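Local coordinates for phosphoglycerol transferase GacH (Streptococcus pyogenes MGAS5005, PDB 6DGM), which probably transfers glycerol phosphate onto the rhamnose polysaccharide of the streptococcal cell wall, through this manganese-binding sulfatase-like domain, at residues 126-140 with 192-206. Residues are numbered along the deposited sequence; the frame is centred on the assembly and turned at random.
With 1GP (sn-glycerol-1-phosphate), chain D.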
loop_
_atom_site.group_PDB
_atom_site.type_symbol
_atom_site.label_atom_id
_atom_site.label_comp_id
_atom_site.label_asym_id
_atom_site.label_seq_id
_atom_site.Cartn_x
_atom_site.Cartn_y
_atom_site.Cartn_z
ATOM N N ILE A 126 -5.025 -8.945 4.882
ATOM C CA ILE A 126 -3.856 -9.811 4.736
ATOM C C ILE A 126 -3.334 -10.266 6.093
ATOM O O ILE A 126 -2.764 -11.351 6.208
ATOM C CB ILE A 126 -2.785 -9.094 3.889
ATOM C CG1 ILE A 126 -1.515 -9.933 3.754
ATOM C CG2 ILE A 126 -2.443 -7.721 4.482
ATOM C CD1 ILE A 126 -1.735 -11.290 3.139
ATOM N N SER A 127 -3.538 -9.470 7.141
ATOM C CA SER A 127 -2.955 -9.781 8.439
ATOM C C SER A 127 -3.614 -10.969 9.128
ATOM O O SER A 127 -3.001 -11.556 10.032
ATOM C CB SER A 127 -3.008 -8.547 9.351
ATOM O OG SER A 127 -4.351 -8.168 9.645
ATOM N N GLU A 128 -4.833 -11.351 8.718
ATOM C CA GLU A 128 -5.537 -12.414 9.426
ATOM C C GLU A 128 -4.870 -13.775 9.285
ATOM O O GLU A 128 -5.160 -14.676 10.081
ATOM C CB GLU A 128 -7.002 -12.518 8.978
ATOM C CG GLU A 128 -7.209 -13.102 7.593
ATOM C CD GLU A 128 -8.691 -13.188 7.210
ATOM O OE1 GLU A 128 -9.454 -13.907 7.894
ATOM O OE2 GLU A 128 -9.079 -12.548 6.226
ATOM N N PHE A 129 -4.003 -13.957 8.292
ATOM C CA PHE A 129 -3.332 -15.237 8.107
ATOM C C PHE A 129 -2.149 -15.423 9.043
ATOM O O PHE A 129 -1.580 -16.519 9.081
ATOM C CB PHE A 129 -2.893 -15.356 6.648
ATOM C CG PHE A 129 -4.041 -15.240 5.679
ATOM C CD1 PHE A 129 -4.928 -16.281 5.512
ATOM C CD2 PHE A 129 -4.245 -14.075 4.976
ATOM C CE1 PHE A 129 -5.995 -16.165 4.633
ATOM C CE2 PHE A 129 -5.297 -13.947 4.112
ATOM C CZ PHE A 129 -6.175 -14.990 3.932
ATOM N N TYR A 130 -1.800 -14.389 9.804
ATOM C CA TYR A 130 -0.703 -14.405 10.755
ATOM C C TYR A 130 -1.264 -14.479 12.167
ATOM O O TYR A 130 -2.366 -13.994 12.439
ATOM C CB TYR A 130 0.136 -13.119 10.573
ATOM C CG TYR A 130 0.752 -13.104 9.196
ATOM C CD1 TYR A 130 0.047 -12.641 8.107
ATOM C CD2 TYR A 130 2.029 -13.598 8.988
ATOM C CE1 TYR A 130 0.584 -12.668 6.837
ATOM C CE2 TYR A 130 2.584 -13.626 7.711
ATOM C CZ TYR A 130 1.854 -13.155 6.642
ATOM O OH TYR A 130 2.386 -13.179 5.365
ATOM N N GLN A 131 -0.514 -15.115 13.058
ATOM C CA GLN A 131 -0.879 -15.104 14.467
ATOM C C GLN A 131 -0.937 -13.668 14.974
ATOM O O GLN A 131 -0.153 -12.810 14.558
ATOM C CB GLN A 131 0.153 -15.888 15.267
ATOM C CG GLN A 131 0.206 -17.364 14.869
ATOM C CD GLN A 131 1.283 -18.122 15.588
ATOM O OE1 GLN A 131 1.253 -18.262 16.817
ATOM N NE2 GLN A 131 2.257 -18.629 14.829
ATOM N N GLY A 132 -1.876 -13.406 15.881
ATOM C CA GLY A 132 -1.981 -12.087 16.463
ATOM C C GLY A 132 -0.678 -11.596 17.067
ATOM O O GLY A 132 -0.307 -10.427 16.900
ATOM N N LYS A 133 0.039 -12.485 17.775
ATOM C CA LYS A 133 1.331 -12.135 18.358
ATOM C C LYS A 133 2.363 -11.692 17.321
ATOM O O LYS A 133 3.380 -11.074 17.691
ATOM C CB LYS A 133 1.901 -13.321 19.163
ATOM C CG LYS A 133 2.416 -14.470 18.331
ATOM C CD LYS A 133 3.051 -15.548 19.205
ATOM C CE LYS A 133 3.551 -16.680 18.352
ATOM N NZ LYS A 133 4.077 -17.785 19.199
ATOM N N ASN A 134 2.143 -11.992 16.040
ATOM C CA ASN A 134 3.103 -11.698 14.982
ATOM C C ASN A 134 2.629 -10.602 14.041
ATOM O O ASN A 134 3.165 -10.459 12.935
ATOM C CB ASN A 134 3.419 -12.979 14.205
ATOM C CG ASN A 134 4.219 -13.958 15.028
ATOM O OD1 ASN A 134 5.051 -13.567 15.853
ATOM N ND2 ASN A 134 3.961 -15.241 14.824
ATOM N N ARG A 135 1.614 -9.839 14.451
ATOM C CA ARG A 135 1.114 -8.712 13.677
ATOM C C ARG A 135 1.618 -7.433 14.330
ATOM O O ARG A 135 1.310 -7.169 15.491
ATOM C CB ARG A 135 -0.414 -8.675 13.675
ATOM C CG ARG A 135 -1.084 -9.882 13.058
ATOM C CD ARG A 135 -2.602 -9.833 13.298
ATOM N NE ARG A 135 -3.175 -11.144 13.003
ATOM C CZ ARG A 135 -4.338 -11.576 13.462
ATOM N NH1 ARG A 135 -5.070 -10.782 14.236
ATOM N NH2 ARG A 135 -4.758 -12.804 13.158
ATOM N N ILE A 136 2.372 -6.632 13.583
ATOM C CA ILE A 136 3.049 -5.462 14.133
ATOM C C ILE A 136 2.770 -4.257 13.254
ATOM O O ILE A 136 2.992 -4.317 12.043
ATOM C CB ILE A 136 4.575 -5.700 14.230
ATOM C CG1 ILE A 136 4.871 -6.901 15.132
ATOM C CG2 ILE A 136 5.288 -4.405 14.680
ATOM C CD1 ILE A 136 6.341 -7.357 15.117
ATOM N N ALA A 137 2.293 -3.160 13.860
ATOM C CA ALA A 137 2.148 -1.882 13.183
ATOM C C ALA A 137 3.173 -0.886 13.710
ATOM O O ALA A 137 3.595 -0.969 14.858
ATOM C CB ALA A 137 0.725 -1.302 13.386
ATOM N N MET A 138 3.571 0.056 12.856
ATOM C CA MET A 138 4.586 1.042 13.207
ATOM C C MET A 138 4.306 2.359 12.507
ATOM O O MET A 138 4.138 2.376 11.287
ATOM C CB MET A 138 5.968 0.553 12.755
ATOM C CG MET A 138 6.338 -0.779 13.333
ATOM S SD MET A 138 7.915 -1.431 12.692
ATOM C CE MET A 138 8.959 -0.104 12.977
ATOM N N HIS A 139 4.310 3.458 13.269
ATOM C CA HIS A 139 4.138 4.791 12.691
ATOM C C HIS A 139 4.690 5.856 13.631
ATOM O O HIS A 139 4.224 5.963 14.771
ATOM C CB HIS A 139 2.658 5.073 12.454
ATOM C CG HIS A 139 2.381 6.455 11.936
ATOM N ND1 HIS A 139 2.957 6.943 10.783
ATOM C CD2 HIS A 139 1.555 7.431 12.386
ATOM C CE1 HIS A 139 2.501 8.164 10.547
ATOM N NE2 HIS A 139 1.664 8.488 11.517
ATOM N N PRO A 140 5.688 6.666 13.210
ATOM C CA PRO A 140 6.281 7.629 14.156
ATOM C C PRO A 140 5.479 8.926 14.290
ATOM O O PRO A 140 5.939 10.019 13.969
ATOM C CB PRO A 140 7.697 7.828 13.602
ATOM C CG PRO A 140 7.704 7.340 12.234
ATOM C CD PRO A 140 6.515 6.475 12.000
ATOM N N LEU A 192 12.848 -6.091 15.175
ATOM C CA LEU A 192 11.689 -6.883 15.557
ATOM C C LEU A 192 11.512 -8.130 14.705
ATOM O O LEU A 192 10.709 -9.003 15.071
ATOM C CB LEU A 192 10.424 -6.035 15.462
ATOM C CG LEU A 192 10.322 -4.873 16.447
ATOM C CD1 LEU A 192 9.111 -3.986 16.115
ATOM C CD2 LEU A 192 10.229 -5.390 17.849
ATOM N N ILE A 193 12.239 -8.246 13.591
ATOM C CA ILE A 193 12.121 -9.439 12.756
ATOM C C ILE A 193 12.643 -10.642 13.521
ATOM O O ILE A 193 13.763 -10.635 14.056
ATOM C CB ILE A 193 12.837 -9.261 11.410
ATOM C CG1 ILE A 193 12.067 -8.244 10.560
ATOM C CG2 ILE A 193 12.924 -10.607 10.668
ATOM C CD1 ILE A 193 12.778 -7.817 9.293
ATOM N N ASN A 194 11.830 -11.692 13.559
ATOM C CA ASN A 194 12.117 -12.915 14.299
ATOM C C ASN A 194 12.056 -14.030 13.275
ATOM O O ASN A 194 10.946 -14.425 12.857
ATOM C CB ASN A 194 11.084 -13.135 15.396
ATOM C CG ASN A 194 11.338 -14.415 16.192
ATOM O OD1 ASN A 194 12.161 -15.250 15.809
ATOM N ND2 ASN A 194 10.627 -14.573 17.296
ATOM N N PRO A 195 13.200 -14.548 12.824
ATOM C CA PRO A 195 13.200 -15.590 11.787
ATOM C C PRO A 195 12.478 -16.869 12.168
ATOM O O PRO A 195 12.215 -17.693 11.283
ATOM C CB PRO A 195 14.695 -15.865 11.539
ATOM C CG PRO A 195 15.440 -14.745 12.183
ATOM C CD PRO A 195 14.567 -14.170 13.255
ATOM N N SER A 196 12.189 -17.087 13.455
ATOM C CA SER A 196 11.460 -18.270 13.897
ATOM C C SER A 196 9.953 -18.118 13.749
ATOM O O SER A 196 9.215 -19.065 14.065
ATOM C CB SER A 196 11.765 -18.547 15.363
ATOM O OG SER A 196 13.137 -18.841 15.528
ATOM N N GLU A 197 9.487 -16.962 13.292
ATOM C CA GLU A 197 8.067 -16.702 13.141
ATOM C C GLU A 197 7.797 -16.133 11.752
ATOM O O GLU A 197 8.677 -15.561 11.109
ATOM C CB GLU A 197 7.577 -15.671 14.165
ATOM C CG GLU A 197 7.819 -16.039 15.612
ATOM C CD GLU A 197 6.929 -17.151 16.118
ATOM O OE1 GLU A 197 5.799 -17.339 15.602
ATOM O OE2 GLU A 197 7.360 -17.863 17.058
ATOM N N SER A 198 6.560 -16.300 11.302
ATOM C CA SER A 198 6.038 -15.569 10.150
ATOM C C SER A 198 5.299 -14.347 10.671
ATOM O O SER A 198 4.335 -14.473 11.444
ATOM C CB SER A 198 5.097 -16.451 9.328
ATOM O OG SER A 198 5.830 -17.477 8.685
ATOM N N GLN A 199 5.752 -13.162 10.250
ATOM C CA GLN A 199 5.256 -11.907 10.773
ATOM C C GLN A 199 4.660 -11.048 9.666
ATOM O O GLN A 199 5.061 -11.124 8.500
ATOM C CB GLN A 199 6.391 -11.126 11.454
ATOM C CG GLN A 199 7.001 -11.844 12.639
ATOM C CD GLN A 199 8.300 -11.187 13.061
ATOM O OE1 GLN A 199 9.265 -11.167 12.298
ATOM N NE2 GLN A 199 8.317 -10.619 14.254
ATOM N N PHE A 200 3.688 -10.228 10.049
ATOM C CA PHE A 200 3.128 -9.212 9.166
ATOM C C PHE A 200 3.355 -7.847 9.792
ATOM O O PHE A 200 2.919 -7.590 10.923
ATOM C CB PHE A 200 1.637 -9.412 8.897
ATOM C CG PHE A 200 1.066 -8.312 8.047
ATOM C CD1 PHE A 200 1.287 -8.318 6.684
ATOM C CD2 PHE A 200 0.394 -7.251 8.615
ATOM C CE1 PHE A 200 0.814 -7.303 5.896
ATOM C CE2 PHE A 200 -0.072 -6.220 7.825
ATOM C CZ PHE A 200 0.141 -6.259 6.463
ATOM N N PHE A 201 4.025 -6.972 9.051
ATOM C CA PHE A 201 4.283 -5.607 9.482
ATOM C C PHE A 201 3.491 -4.649 8.612
ATOM O O PHE A 201 3.520 -4.757 7.386
ATOM C CB PHE A 201 5.760 -5.255 9.281
ATOM C CG PHE A 201 6.710 -5.927 10.246
ATOM C CD1 PHE A 201 7.137 -7.232 10.034
ATOM C CD2 PHE A 201 7.212 -5.232 11.326
ATOM C CE1 PHE A 201 8.033 -7.833 10.907
ATOM C CE2 PHE A 201 8.109 -5.809 12.188
ATOM C CZ PHE A 201 8.526 -7.126 11.982
ATOM N N SER A 202 2.805 -3.702 9.249
ATOM C CA SER A 202 2.188 -2.579 8.554
ATOM C C SER A 202 2.892 -1.319 9.021
ATOM O O SER A 202 2.748 -0.920 10.179
ATOM C CB SER A 202 0.697 -2.474 8.846
ATOM O OG SER A 202 0.145 -1.377 8.104
ATOM N N VAL A 203 3.641 -0.691 8.125
ATOM C CA VAL A 203 4.523 0.415 8.472
ATOM C C VAL A 203 4.090 1.655 7.708
ATOM O O VAL A 203 3.808 1.593 6.506
ATOM C CB VAL A 203 5.978 0.050 8.136
ATOM C CG1 VAL A 203 6.910 1.172 8.515
ATOM C CG2 VAL A 203 6.394 -1.245 8.839
ATOM N N ILE A 204 4.059 2.788 8.409
ATOM C CA ILE A 204 3.715 4.074 7.821
ATOM C C ILE A 204 4.799 5.068 8.230
ATOM O O ILE A 204 4.889 5.446 9.406
ATOM C CB ILE A 204 2.341 4.563 8.290
ATOM C CG1 ILE A 204 1.231 3.538 8.014
ATOM C CG2 ILE A 204 1.974 5.885 7.607
ATOM C CD1 ILE A 204 0.950 2.614 9.207
ATOM N N THR A 205 5.604 5.499 7.272
ATOM C CA THR A 205 6.716 6.376 7.617
ATOM C C THR A 205 6.225 7.799 7.858
ATOM O O THR A 205 5.051 8.132 7.643
ATOM C CB THR A 205 7.816 6.370 6.558
ATOM O OG1 THR A 205 7.350 7.031 5.373
ATOM C CG2 THR A 205 8.264 4.950 6.235
ATOM N N MET A 206 7.157 8.654 8.299
ATOM C CA MET A 206 6.872 10.070 8.478
ATOM C C MET A 206 7.930 11.011 7.919
ATOM O O MET A 206 7.630 12.198 7.764
ATOM C CB MET A 206 6.689 10.392 9.969
ATOM C CG MET A 206 5.281 10.271 10.478
ATOM S SD MET A 206 4.154 11.431 9.654
ATOM C CE MET A 206 4.154 12.834 10.754
HETATM C C3 1GP D . 0.249 11.196 10.147
HETATM O O3 1GP D . -0.082 9.426 8.501
HETATM C C2 1GP D . -0.489 10.750 8.903
HETATM O O2 1GP D . -0.135 10.464 11.309
HETATM C C1 1GP D . -0.264 11.729 7.760
HETATM O O1P 1GP D . -1.193 11.483 6.700
HETATM O O2P 1GP D . -0.133 12.484 4.476
HETATM O O3P 1GP D . -2.717 12.302 4.937
HETATM O O4P 1GP D . -1.278 13.972 6.207
HETATM P P 1GP D . -1.309 12.577 5.509
HETATM O O HOH W 1 2.200 -15.887 12.369
HETATM O O HOH W 2 4.743 -19.507 16.562
HETATM O O HOH W 3 6.422 -11.202 16.459
#
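Strands 135-139 and 200-204 pair as parallel neighbours in the central mixed sheet of the alkaline phosphatase-like fold. Five backbone hydrogen bonds join them, starting with F200 N to N134 O (2.9 Å) and ending with I204 N to M138 O.

Apolar side chains pack on both faces. On one, the side chains of I136 and F201 run side by side, and CD1 of I136 meets CE2 of F201 at 3.8 Å. SD of M138 lies at the edge of the F201 ring, a Met-aromatic contact. Helix 182-192 covers M138 and V203. On the other face, CB of F200 sits over the Y130 ring, a CH-pi contact. The F200 ring reaches I126, whose CG2 is 3.6 Å from CZ of F200, because chi1 of 177° turns it away from the F200 backbone nitrogen.

Polar groups tie together the loops that precede the two strands. ND2 of N134 donates to OE1 of E197 (2.9 Å) from the anti side, well out of the carboxylate plane. One water links N134 ND2, the Q131 backbone nitrogen and S198 O. A second water joins OE1 of E197 to the side-chain nitrogens Q131 NE2 and K133 NZ.

The C-terminal ends reach the sn-glycerol-1-phosphate pocket, which H139 and M206 help line. H139 ND1 donates to I204 O at 2.8 Å, nearly straight (172°). I204 O lies in the imidazole plane, while ND1 stands above the carbonyl plane of I204. This bond helps fix the rotation of the imidazole. At its far side, H139 NE2 hydrogen-bonds O2 of the ligand at 2.7 Å.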